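Local atomic coordinates of Rik1-associated factor 1 (Schizosaccharomyces pombe, PDB entry 4O9D), a protein that serves in the Clr4 methyltransferase complex, which methylates histone H3 and contributes to establishing heterochromatin, and is represented here by its WD-repeat beta-propeller domain. Residues Phe274-Gln278 with Thr302-Asp306; Gln278-His283 with Ser295-Gln301. All blocks are in the same frame, centred on the assembly; numbering follows the deposited sequence.

Contact 1 of 2, residues Phe274-Gln278 with Thr302-Asp306; sequences FTTTQ and TFVWD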
# COMPACT_ATOMS: atom_id res chain seq x y z
N PHE A 274 -10.63 14.99 -11.43
CA PHE A 274 -11.52 15.52 -10.40
C PHE A 274 -10.66 16.43 -9.53
O PHE A 274 -9.44 16.21 -9.37
CB PHE A 274 -12.06 14.37 -9.53
CG PHE A 274 -12.64 13.25 -10.33
CD1 PHE A 274 -11.82 12.28 -10.88
CD2 PHE A 274 -14.02 13.17 -10.53
CE1 PHE A 274 -12.34 11.25 -11.63
CE2 PHE A 274 -14.56 12.15 -11.27
CZ PHE A 274 -13.73 11.18 -11.82
N THR A 275 -11.29 17.43 -8.95
CA THR A 275 -10.60 18.30 -8.04
C THR A 275 -11.31 18.26 -6.69
O THR A 275 -12.54 18.10 -6.60
CB THR A 275 -10.55 19.73 -8.57
OG1 THR A 275 -11.87 20.26 -8.63
CG2 THR A 275 -9.96 19.72 -9.95
N THR A 276 -10.53 18.40 -5.64
CA THR A 276 -11.06 18.32 -4.29
C THR A 276 -10.42 19.42 -3.49
O THR A 276 -9.28 19.81 -3.77
CB THR A 276 -10.64 17.01 -3.60
OG1 THR A 276 -11.09 17.02 -2.24
CG2 THR A 276 -9.15 16.88 -3.60
N THR A 277 -11.12 19.86 -2.45
CA THR A 277 -10.57 20.84 -1.53
C THR A 277 -9.57 20.26 -0.52
O THR A 277 -8.87 21.01 0.17
CB THR A 277 -11.70 21.53 -0.75
OG1 THR A 277 -12.56 20.52 -0.22
CG2 THR A 277 -12.48 22.43 -1.65
N GLN A 278 -9.49 18.93 -0.43
CA GLN A 278 -8.52 18.29 0.46
C GLN A 278 -7.10 18.71 0.13
O GLN A 278 -6.67 18.63 -1.02
CB GLN A 278 -8.63 16.77 0.35
CG GLN A 278 -9.97 16.26 0.79
CD GLN A 278 -10.22 14.85 0.36
OE1 GLN A 278 -10.28 14.55 -0.83
NE2 GLN A 278 -10.36 13.96 1.34
N THR A 302 -13.80 11.28 3.07
CA THR A 302 -13.58 10.75 1.71
C THR A 302 -14.59 11.39 0.77
O THR A 302 -15.81 11.28 0.99
CB THR A 302 -13.82 9.23 1.67
OG1 THR A 302 -12.86 8.55 2.51
CG2 THR A 302 -13.75 8.70 0.25
N PHE A 303 -14.10 12.08 -0.26
CA PHE A 303 -14.97 12.57 -1.32
C PHE A 303 -15.23 11.43 -2.32
O PHE A 303 -14.33 10.66 -2.61
CB PHE A 303 -14.36 13.80 -2.03
CG PHE A 303 -14.48 15.08 -1.23
CD1 PHE A 303 -13.61 15.36 -0.21
CD2 PHE A 303 -15.50 15.99 -1.51
CE1 PHE A 303 -13.71 16.52 0.52
CE2 PHE A 303 -15.61 17.15 -0.77
CZ PHE A 303 -14.70 17.42 0.24
N VAL A 304 -16.45 11.33 -2.83
CA VAL A 304 -16.82 10.33 -3.83
C VAL A 304 -17.46 10.97 -5.04
O VAL A 304 -18.28 11.87 -4.88
CB VAL A 304 -17.80 9.33 -3.27
CG1 VAL A 304 -18.08 8.24 -4.33
CG2 VAL A 304 -17.25 8.72 -1.96
N TRP A 305 -17.10 10.49 -6.24
CA TRP A 305 -17.64 11.01 -7.50
C TRP A 305 -18.20 9.87 -8.33
O TRP A 305 -17.68 8.77 -8.33
CB TRP A 305 -16.53 11.67 -8.35
CG TRP A 305 -15.94 12.91 -7.81
CD1 TRP A 305 -16.41 14.19 -7.99
CD2 TRP A 305 -14.75 13.03 -7.02
NE1 TRP A 305 -15.59 15.08 -7.34
CE2 TRP A 305 -14.56 14.39 -6.75
CE3 TRP A 305 -13.83 12.10 -6.52
CZ2 TRP A 305 -13.48 14.87 -6.00
CZ3 TRP A 305 -12.75 12.57 -5.76
CH2 TRP A 305 -12.60 13.94 -5.51
N ASP A 306 -19.26 10.16 -9.06
CA ASP A 306 -19.77 9.31 -10.10
C ASP A 306 -19.06 9.74 -11.36
O ASP A 306 -19.23 10.87 -11.81
CB ASP A 306 -21.28 9.57 -10.25
CG ASP A 306 -21.91 8.81 -11.40
OD1 ASP A 306 -21.21 8.31 -12.31
OD2 ASP A 306 -23.15 8.69 -11.37
O HOH W 1 -15.52 18.12 -7.27

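Contact 2 of 2, residues Gln278-His283 with Ser295-Gln301; sequences QKDINH and SSGTDNQ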
# COMPACT_ATOMS: atom_id res chain seq x y z
N GLN A 278 -9.49 18.93 -0.43
CA GLN A 278 -8.52 18.29 0.46
C GLN A 278 -7.10 18.71 0.13
O GLN A 278 -6.67 18.63 -1.02
CB GLN A 278 -8.63 16.77 0.35
CG GLN A 278 -9.97 16.26 0.79
CD GLN A 278 -10.22 14.85 0.36
OE1 GLN A 278 -10.28 14.55 -0.83
NE2 GLN A 278 -10.36 13.96 1.34
N LYS A 279 -6.35 19.15 1.13
CA LYS A 279 -5.01 19.62 0.90
C LYS A 279 -3.98 18.49 0.92
O LYS A 279 -2.86 18.68 0.47
CB LYS A 279 -4.66 20.69 1.94
CG LYS A 279 -4.42 20.13 3.32
CD LYS A 279 -4.81 21.15 4.39
CE LYS A 279 -4.11 20.86 5.70
NZ LYS A 279 -3.74 22.13 6.39
N ASP A 280 -4.37 17.31 1.43
CA ASP A 280 -3.45 16.18 1.46
C ASP A 280 -4.21 14.88 1.22
O ASP A 280 -4.91 14.39 2.11
CB ASP A 280 -2.74 16.11 2.83
CG ASP A 280 -1.50 15.22 2.80
OD1 ASP A 280 -1.36 14.36 1.90
OD2 ASP A 280 -0.66 15.38 3.71
N ILE A 281 -4.09 14.32 0.02
CA ILE A 281 -4.80 13.08 -0.29
C ILE A 281 -3.92 11.88 0.06
O ILE A 281 -2.77 11.74 -0.44
CB ILE A 281 -5.21 12.99 -1.79
CG1 ILE A 281 -6.09 14.17 -2.21
CG2 ILE A 281 -5.94 11.68 -2.06
CD1 ILE A 281 -6.53 14.06 -3.70
N ASN A 282 -4.44 11.00 0.92
CA ASN A 282 -3.73 9.78 1.31
C ASN A 282 -4.02 8.62 0.34
O ASN A 282 -3.11 7.85 0.02
CB ASN A 282 -4.13 9.30 2.71
CG ASN A 282 -3.59 10.20 3.83
OD1 ASN A 282 -2.66 10.97 3.65
ND2 ASN A 282 -4.20 10.09 5.00
N HIS A 283 -5.28 8.47 -0.10
CA HIS A 283 -5.67 7.30 -0.89
C HIS A 283 -6.77 7.65 -1.88
O HIS A 283 -7.79 8.26 -1.50
CB HIS A 283 -6.20 6.16 0.01
CG HIS A 283 -5.20 5.66 1.00
ND1 HIS A 283 -4.12 4.88 0.64
CD2 HIS A 283 -5.10 5.84 2.34
CE1 HIS A 283 -3.39 4.61 1.71
NE2 HIS A 283 -3.97 5.16 2.76
N SER A 295 -11.59 9.85 -2.91
CA SER A 295 -10.39 10.53 -2.46
C SER A 295 -10.45 10.69 -0.93
O SER A 295 -11.31 11.44 -0.42
CB SER A 295 -10.31 11.92 -3.11
OG SER A 295 -9.25 12.68 -2.56
N SER A 296 -9.59 9.98 -0.21
CA SER A 296 -9.62 10.02 1.25
C SER A 296 -8.43 10.81 1.75
O SER A 296 -7.28 10.58 1.34
CB SER A 296 -9.60 8.62 1.88
OG SER A 296 -10.56 7.74 1.32
N GLY A 297 -8.68 11.74 2.67
CA GLY A 297 -7.61 12.65 3.03
C GLY A 297 -7.27 12.73 4.49
O GLY A 297 -7.86 12.05 5.34
N THR A 298 -6.29 13.60 4.76
CA THR A 298 -5.89 13.92 6.12
C THR A 298 -6.95 14.75 6.82
O THR A 298 -6.84 14.96 8.03
CB THR A 298 -4.55 14.72 6.16
OG1 THR A 298 -4.75 16.02 5.57
CG2 THR A 298 -3.43 13.96 5.40
N ASP A 299 -7.96 15.21 6.08
CA ASP A 299 -9.15 15.83 6.70
C ASP A 299 -10.11 14.84 7.34
O ASP A 299 -11.17 15.22 7.86
CB ASP A 299 -9.93 16.72 5.72
CG ASP A 299 -10.42 15.97 4.48
OD1 ASP A 299 -10.10 14.78 4.30
OD2 ASP A 299 -11.12 16.63 3.66
N ASN A 300 -9.73 13.57 7.32
CA ASN A 300 -10.56 12.54 7.92
C ASN A 300 -11.91 12.41 7.21
O ASN A 300 -12.92 12.12 7.85
CB ASN A 300 -10.77 12.85 9.41
CG ASN A 300 -10.61 11.61 10.30
OD1 ASN A 300 -9.94 10.64 9.94
ND2 ASN A 300 -11.24 11.66 11.47
N GLN A 301 -11.96 12.62 5.90
CA GLN A 301 -13.20 12.33 5.17
C GLN A 301 -12.85 11.91 3.76
O GLN A 301 -11.72 12.12 3.32
CB GLN A 301 -14.13 13.55 5.16
CG GLN A 301 -13.54 14.78 4.49
CD GLN A 301 -14.32 16.04 4.85
OE1 GLN A 301 -15.21 16.02 5.71
NE2 GLN A 301 -13.97 17.16 4.20
O HOH W 2 -6.65 16.76 3.53
O HOH W 3 -10.25 6.83 -1.12

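Contact 1 of 2, residues Phe274-Gln278 with Thr302-Asp306
Phe274 lies against Trp305 where two neighbouring blades of the WD40 propeller pack side by side, a worked example of blades joined through side chains. Phe274 lies near the end of the outermost strand, 269-276, of one blade, while Trp305 and Asp306, the Trp-Asp pair of the next blade, close its third strand. The short strands run nearly antiparallel, with axes 9.3 Å apart, so side chains rather than backbone bonds fill the gap.

The aromatic packing comes first. Phe274 CB sits over the six-membered ring of the Trp305 indole, 3.8 Å from its centroid, a CH-pi contact. Beyond it the phenyl ring leans obliquely over the pyrrole part, bringing CD2 to 3.3 Å from Trp305 CG, with the two planes 38° apart. Trp305 also packs on Val293 of its own blade.

At the other end Phe303 is held among polar groups. Thr276 OG1 stands over one face of its ring, 3.6 Å from Phe303 CD1, while the Gln278 side chain runs alongside it the other way, its amide plane turned 59° from the ring and its CD 3.5 Å from the same CD1.

Polar bonds shape this second patch. Because Thr276 OG1 is anti to its own nitrogen (chi1 175°), it can accept from Gln278 N at 3.1 Å, forming an ST turn, and donate to Gln278 OE1, which also accepts from Ser295. Across the gap a water bridges the two segments: lying in the indole plane, it accepts from Trp305 NE1 at 3.0 Å and donates to Thr275 O at 3.1 Å.

Contact 2 of 2, residues Gln278-His283 with Ser295-Gln301
Gln278 meets Ser295 and Asp299 with both ends of its amide, at the hairpin of strands 281-286 and 292-297 in the inner part of a propeller blade. Its OE1 accepts from Ser295 OG at 2.7 Å. On the other side NE2 gives one hydrogen to Ser295 O, from above that carbonyl's plane, and the other to Asp299 OD1 at 3.1 Å, almost straight at 177° and on the syn side of the carboxylate. Gln301 N meets OD1 from the opposite face, completing an Asx turn.

Backbone bonds join the strands through a classic beta bulge: Asn282 N and His283 N both point to Ser296 O, at 2.9 and 3.2 Å, and Ser296 N returns a bond to His283 O. Thr298 N, in the type I turn from Gly297 to Asn300, bonds Asp280 O at 3.1 Å.

In van der Waals packing, Thr298 CG2 lies 3.4 Å from Asp280 CB and also meets Asn282 OD1, while the Asp280 carboxylate bonds Asn253 and Asn282 ND2 bonds Ile339 O.

With both hydrogens and the oxygen of one buried amide engaged, the orientation of the Gln278 amide is set, because the flipped form would place NH2 and O against the wrong partners; the linker between blades is thereby tied to the hairpin and its turn.

The two contacts lie about 9 Å apart, centre to centre, and share Gln278, which sits in the link between strands 269-276 and 281-286. That one side chain serves both, with its flank in contact 1 and its polar end in contact 2. Strands 292-297 and 301-306, neighbours in one sheet, also connect the contacts: Phe303 N lies 2.9 Å from Ser295 O, and Thr302 OG1 2.7 Å from Ser296 OG, both probable hydrogen bonds. Ser295 CB also packs on Trp305 CZ3 at 3.7 Å. Contact 1 thus ties one blade to the next, whereas contact 2 pairs the two inner strands of that next blade.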